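Local structure of glycosyl hydrolase family 26 (Bacteroides ovatus, 4ZXO) at residues C179-R189 with E221-I229. The protein is a family 26 beta-mannanase that hydrolyses beta-mannan chains such as galactomannan, probably as one of several enzymes acting together in galactomannan breakdown. Numbering follows the deposited sequence.
Sequences CSSEQYKTLWR and ERYPGDDII. With PO4 (phosphate ion), chain C.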
loop_
_atom_site.group_PDB
_atom_site.type_symbol
_atom_site.label_atom_id
_atom_site.label_comp_id
_atom_site.label_asym_id
_atom_site.label_seq_id
_atom_site.Cartn_x
_atom_site.Cartn_y
_atom_site.Cartn_z
ATOM N N CYS A 179 -11.493 -17.632 -7.463
ATOM C CA CYS A 179 -11.767 -18.278 -6.170
ATOM C C CYS A 179 -13.096 -17.796 -5.652
ATOM O O CYS A 179 -13.610 -16.783 -6.135
ATOM C CB CYS A 179 -10.651 -17.979 -5.128
ATOM S SG CYS A 179 -10.424 -16.176 -4.752
ATOM N N SER A 180 -13.638 -18.496 -4.672
ATOM C CA SER A 180 -14.886 -18.055 -4.020
ATOM C C SER A 180 -14.603 -17.013 -2.958
ATOM O O SER A 180 -13.442 -16.822 -2.536
ATOM C CB SER A 180 -15.593 -19.246 -3.375
ATOM O OG SER A 180 -14.876 -19.709 -2.233
ATOM N N SER A 181 -15.668 -16.374 -2.508
ATOM C CA SER A 181 -15.561 -15.403 -1.430
ATOM C C SER A 181 -14.983 -16.035 -0.160
ATOM O O SER A 181 -14.156 -15.430 0.509
ATOM C CB SER A 181 -16.929 -14.793 -1.148
ATOM O OG SER A 181 -16.848 -13.879 -0.085
ATOM N N GLU A 182 -15.411 -17.246 0.178
ATOM C CA GLU A 182 -14.931 -17.909 1.371
ATOM C C GLU A 182 -13.489 -18.345 1.234
ATOM O O GLU A 182 -12.728 -18.247 2.210
ATOM C CB GLU A 182 -15.817 -19.120 1.713
ATOM C CG GLU A 182 -17.113 -18.644 2.379
ATOM C CD GLU A 182 -16.917 -17.615 3.561
ATOM O OE1 GLU A 182 -16.112 -17.865 4.502
ATOM O OE2 GLU A 182 -17.584 -16.530 3.531
ATOM N N GLN A 183 -13.115 -18.840 0.052
ATOM C CA GLN A 183 -11.723 -19.175 -0.183
ATOM C C GLN A 183 -10.818 -17.941 -0.028
ATOM O O GLN A 183 -9.740 -17.990 0.601
ATOM C CB GLN A 183 -11.547 -19.763 -1.581
ATOM C CG GLN A 183 -12.057 -21.215 -1.647
ATOM C CD GLN A 183 -12.112 -21.750 -3.071
ATOM O OE1 GLN A 183 -12.269 -20.997 -4.050
ATOM N NE2 GLN A 183 -11.953 -23.049 -3.195
ATOM N N TYR A 184 -11.242 -16.822 -0.635
ATOM C CA TYR A 184 -10.464 -15.588 -0.536
ATOM C C TYR A 184 -10.322 -15.142 0.943
ATOM O O TYR A 184 -9.230 -14.729 1.396
ATOM C CB TYR A 184 -11.126 -14.487 -1.376
ATOM C CG TYR A 184 -10.371 -13.188 -1.286
ATOM C CD1 TYR A 184 -9.220 -12.931 -2.063
ATOM C CD2 TYR A 184 -10.794 -12.202 -0.374
ATOM C CE1 TYR A 184 -8.501 -11.708 -1.930
ATOM C CE2 TYR A 184 -10.081 -11.017 -0.249
ATOM C CZ TYR A 184 -8.961 -10.781 -1.052
ATOM O OH TYR A 184 -8.299 -9.600 -0.854
ATOM N N LYS A 185 -11.437 -15.183 1.689
ATOM C CA LYS A 185 -11.353 -14.795 3.108
ATOM C C LYS A 185 -10.416 -15.720 3.834
ATOM O O LYS A 185 -9.750 -15.281 4.754
ATOM C CB LYS A 185 -12.728 -14.812 3.797
ATOM C CG LYS A 185 -13.669 -13.729 3.262
ATOM C CD LYS A 185 -15.050 -13.853 3.860
ATOM C CE LYS A 185 -15.974 -12.936 3.147
ATOM N NZ LYS A 185 -17.404 -13.156 3.672
ATOM N N THR A 186 -10.362 -17.006 3.443
ATOM C CA THR A 186 -9.437 -17.941 4.091
ATOM C C THR A 186 -7.979 -17.565 3.827
ATOM O O THR A 186 -7.146 -17.737 4.727
ATOM C CB THR A 186 -9.700 -19.370 3.625
ATOM O OG1 THR A 186 -11.057 -19.683 3.937
ATOM C CG2 THR A 186 -8.779 -20.374 4.334
ATOM N N LEU A 187 -7.669 -17.013 2.649
ATOM C CA LEU A 187 -6.297 -16.509 2.421
ATOM C C LEU A 187 -5.916 -15.505 3.482
ATOM O O LEU A 187 -4.833 -15.533 4.029
ATOM C CB LEU A 187 -6.132 -15.803 1.084
ATOM C CG LEU A 187 -5.995 -16.686 -0.141
ATOM C CD1 LEU A 187 -5.942 -15.807 -1.375
ATOM C CD2 LEU A 187 -4.783 -17.589 0.009
ATOM N N TRP A 188 -6.824 -14.585 3.738
ATOM C CA TRP A 188 -6.595 -13.592 4.752
ATOM C C TRP A 188 -6.471 -14.198 6.131
ATOM O O TRP A 188 -5.560 -13.813 6.881
ATOM C CB TRP A 188 -7.726 -12.593 4.760
ATOM C CG TRP A 188 -7.548 -11.471 3.745
ATOM C CD1 TRP A 188 -8.181 -11.322 2.542
ATOM C CD2 TRP A 188 -6.676 -10.344 3.887
ATOM N NE1 TRP A 188 -7.769 -10.160 1.932
ATOM C CE2 TRP A 188 -6.867 -9.526 2.748
ATOM C CE3 TRP A 188 -5.767 -9.932 4.881
ATOM C CZ2 TRP A 188 -6.163 -8.339 2.553
ATOM C CZ3 TRP A 188 -5.076 -8.716 4.692
ATOM C CH2 TRP A 188 -5.283 -7.938 3.546
ATOM N N ARG A 189 -7.330 -15.151 6.476
ATOM C CA ARG A 189 -7.201 -15.778 7.773
ATOM C C ARG A 189 -5.891 -16.541 7.945
ATOM O O ARG A 189 -5.243 -16.438 9.010
ATOM C CB ARG A 189 -8.394 -16.687 8.010
ATOM C CG ARG A 189 -9.673 -15.856 8.249
ATOM C CD ARG A 189 -10.722 -16.641 9.006
ATOM N NE ARG A 189 -11.015 -17.865 8.291
ATOM C CZ ARG A 189 -11.929 -18.006 7.316
ATOM N NH1 ARG A 189 -12.051 -19.209 6.764
ATOM N NH2 ARG A 189 -12.737 -16.988 6.944
ATOM N N GLU A 221 -17.998 -7.617 0.016
ATOM C CA GLU A 221 -18.427 -9.006 -0.210
ATOM C C GLU A 221 -17.334 -10.013 0.182
ATOM O O GLU A 221 -17.632 -11.082 0.699
ATOM C CB GLU A 221 -18.786 -9.201 -1.690
ATOM C CG GLU A 221 -19.406 -10.552 -1.976
ATOM C CD GLU A 221 -18.843 -11.331 -3.153
ATOM O OE1 GLU A 221 -17.736 -11.092 -3.715
ATOM O OE2 GLU A 221 -19.579 -12.229 -3.551
ATOM N N ARG A 222 -16.070 -9.654 -0.073
ATOM C CA ARG A 222 -14.969 -10.567 0.245
ATOM C C ARG A 222 -14.112 -10.088 1.437
ATOM O O ARG A 222 -12.897 -10.451 1.568
ATOM C CB ARG A 222 -14.090 -10.766 -1.005
ATOM C CG ARG A 222 -14.845 -11.507 -2.067
ATOM C CD ARG A 222 -14.033 -11.931 -3.277
ATOM N NE ARG A 222 -14.940 -12.784 -4.061
ATOM C CZ ARG A 222 -14.552 -13.804 -4.823
ATOM N NH1 ARG A 222 -13.244 -14.098 -4.945
ATOM N NH2 ARG A 222 -15.482 -14.551 -5.450
ATOM N N TYR A 223 -14.718 -9.271 2.277
ATOM C CA TYR A 223 -14.030 -8.706 3.430
ATOM C C TYR A 223 -13.875 -9.754 4.529
ATOM O O TYR A 223 -14.886 -10.335 4.965
ATOM C CB TYR A 223 -14.858 -7.525 3.945
ATOM C CG TYR A 223 -14.295 -6.765 5.105
ATOM C CD1 TYR A 223 -13.189 -5.947 4.989
ATOM C CD2 TYR A 223 -14.953 -6.778 6.323
ATOM C CE1 TYR A 223 -12.704 -5.264 6.044
ATOM C CE2 TYR A 223 -14.497 -6.029 7.408
ATOM C CZ TYR A 223 -13.372 -5.273 7.258
ATOM O OH TYR A 223 -12.951 -4.537 8.353
ATOM N N PRO A 224 -12.621 -9.967 5.005
ATOM C CA PRO A 224 -12.395 -11.061 5.957
ATOM C C PRO A 224 -12.733 -10.683 7.409
ATOM O O PRO A 224 -12.670 -11.536 8.283
ATOM C CB PRO A 224 -10.900 -11.361 5.794
ATOM C CG PRO A 224 -10.306 -9.955 5.445
ATOM C CD PRO A 224 -11.355 -9.365 4.508
ATOM N N GLY A 225 -13.097 -9.441 7.674
ATOM C CA GLY A 225 -13.590 -9.108 8.995
ATOM C C GLY A 225 -12.819 -8.033 9.751
ATOM O O GLY A 225 -11.622 -7.785 9.512
ATOM N N ASP A 226 -13.544 -7.386 10.656
ATOM C CA ASP A 226 -13.001 -6.278 11.428
ATOM C C ASP A 226 -11.867 -6.675 12.341
ATOM O O ASP A 226 -11.073 -5.817 12.788
ATOM C CB ASP A 226 -14.106 -5.633 12.261
ATOM C CG ASP A 226 -15.092 -4.886 11.419
ATOM O OD1 ASP A 226 -14.777 -4.456 10.295
ATOM O OD2 ASP A 226 -16.198 -4.660 11.916
ATOM N N ASP A 227 -11.825 -7.951 12.693
ATOM C CA ASP A 227 -10.775 -8.455 13.576
ATOM C C ASP A 227 -9.445 -8.736 12.823
ATOM O O ASP A 227 -8.412 -9.065 13.436
ATOM C CB ASP A 227 -11.270 -9.744 14.251
ATOM C CG ASP A 227 -11.623 -10.842 13.243
ATOM O OD1 ASP A 227 -12.152 -10.556 12.133
ATOM O OD2 ASP A 227 -11.375 -12.015 13.582
ATOM N N ILE A 228 -9.483 -8.633 11.494
ATOM C CA ILE A 228 -8.297 -8.875 10.671
ATOM C C ILE A 228 -7.822 -7.573 10.034
ATOM O O ILE A 228 -6.626 -7.269 10.046
ATOM C CB ILE A 228 -8.610 -9.949 9.582
ATOM C CG1 ILE A 228 -8.789 -11.312 10.275
ATOM C CG2 ILE A 228 -7.506 -10.021 8.547
ATOM C CD1 ILE A 228 -9.285 -12.394 9.367
ATOM N N ILE A 229 -8.754 -6.810 9.459
ATOM C CA ILE A 229 -8.394 -5.639 8.657
ATOM C C ILE A 229 -8.316 -4.409 9.552
ATOM O O ILE A 229 -9.159 -4.202 10.419
ATOM C CB ILE A 229 -9.412 -5.395 7.529
ATOM C CG1 ILE A 229 -9.427 -6.606 6.541
ATOM C CG2 ILE A 229 -9.068 -4.084 6.777
ATOM C CD1 ILE A 229 -8.018 -6.881 5.868
HETATM P P PO4 C . -12.340 -24.437 -7.162
HETATM O O1 PO4 C . -13.434 -23.572 -7.706
HETATM O O2 PO4 C . -12.469 -24.513 -5.679
HETATM O O3 PO4 C . -12.533 -25.885 -7.731
HETATM O O4 PO4 C . -11.063 -23.824 -7.661
HETATM O O HOH W 1 -19.762 -12.040 1.762
HETATM O O HOH W 2 -13.159 -14.503 7.494
#
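Arg-222 and Pro-224 bring the loop ahead of strand 231-235 against the first turns of helix 181-197 of the family 26 TIM barrel; strand 203-207 and helix 216-219 lie between them in the chain. The polar grip lies at the helix start, where Ser-180 and Gln-183 form a capping box. Extended from CG to NE, Arg-222 reaches the carbonyl O of Cys-179 end-on: NH1 and NH2 each stand 3.0 Å from it, the bonds bent to about 140°. One guanidinium face lies over the Ser-180 to Ser-181 peptide, and Arg-222 NE forms a salt bridge with Glu-221 OE1 (3.3 Å). A leucine in its place would probably leave Cys-179 O without both donors and Glu-221 OE1 without this salt bridge. In one of its two conformers Ser-181 OG donates to Glu-221 O (3.0 Å). Water links Lys-185 NZ to Glu-221 O, and another joins Arg-189 NH2 to Pro-224 O. Apolar packing centres on Trp-188: Pro-224 CG sits 3.9 Å from the centroid of its five-membered ring and Ile-229 CD1 3.7 Å from that of the six-membered ring, both CH-pi contacts over one face. In the indole plane, Trp-188 NE1 donates to Tyr-184 OH at 2.9 Å, and that hydroxyl also bonds Trp-164 O.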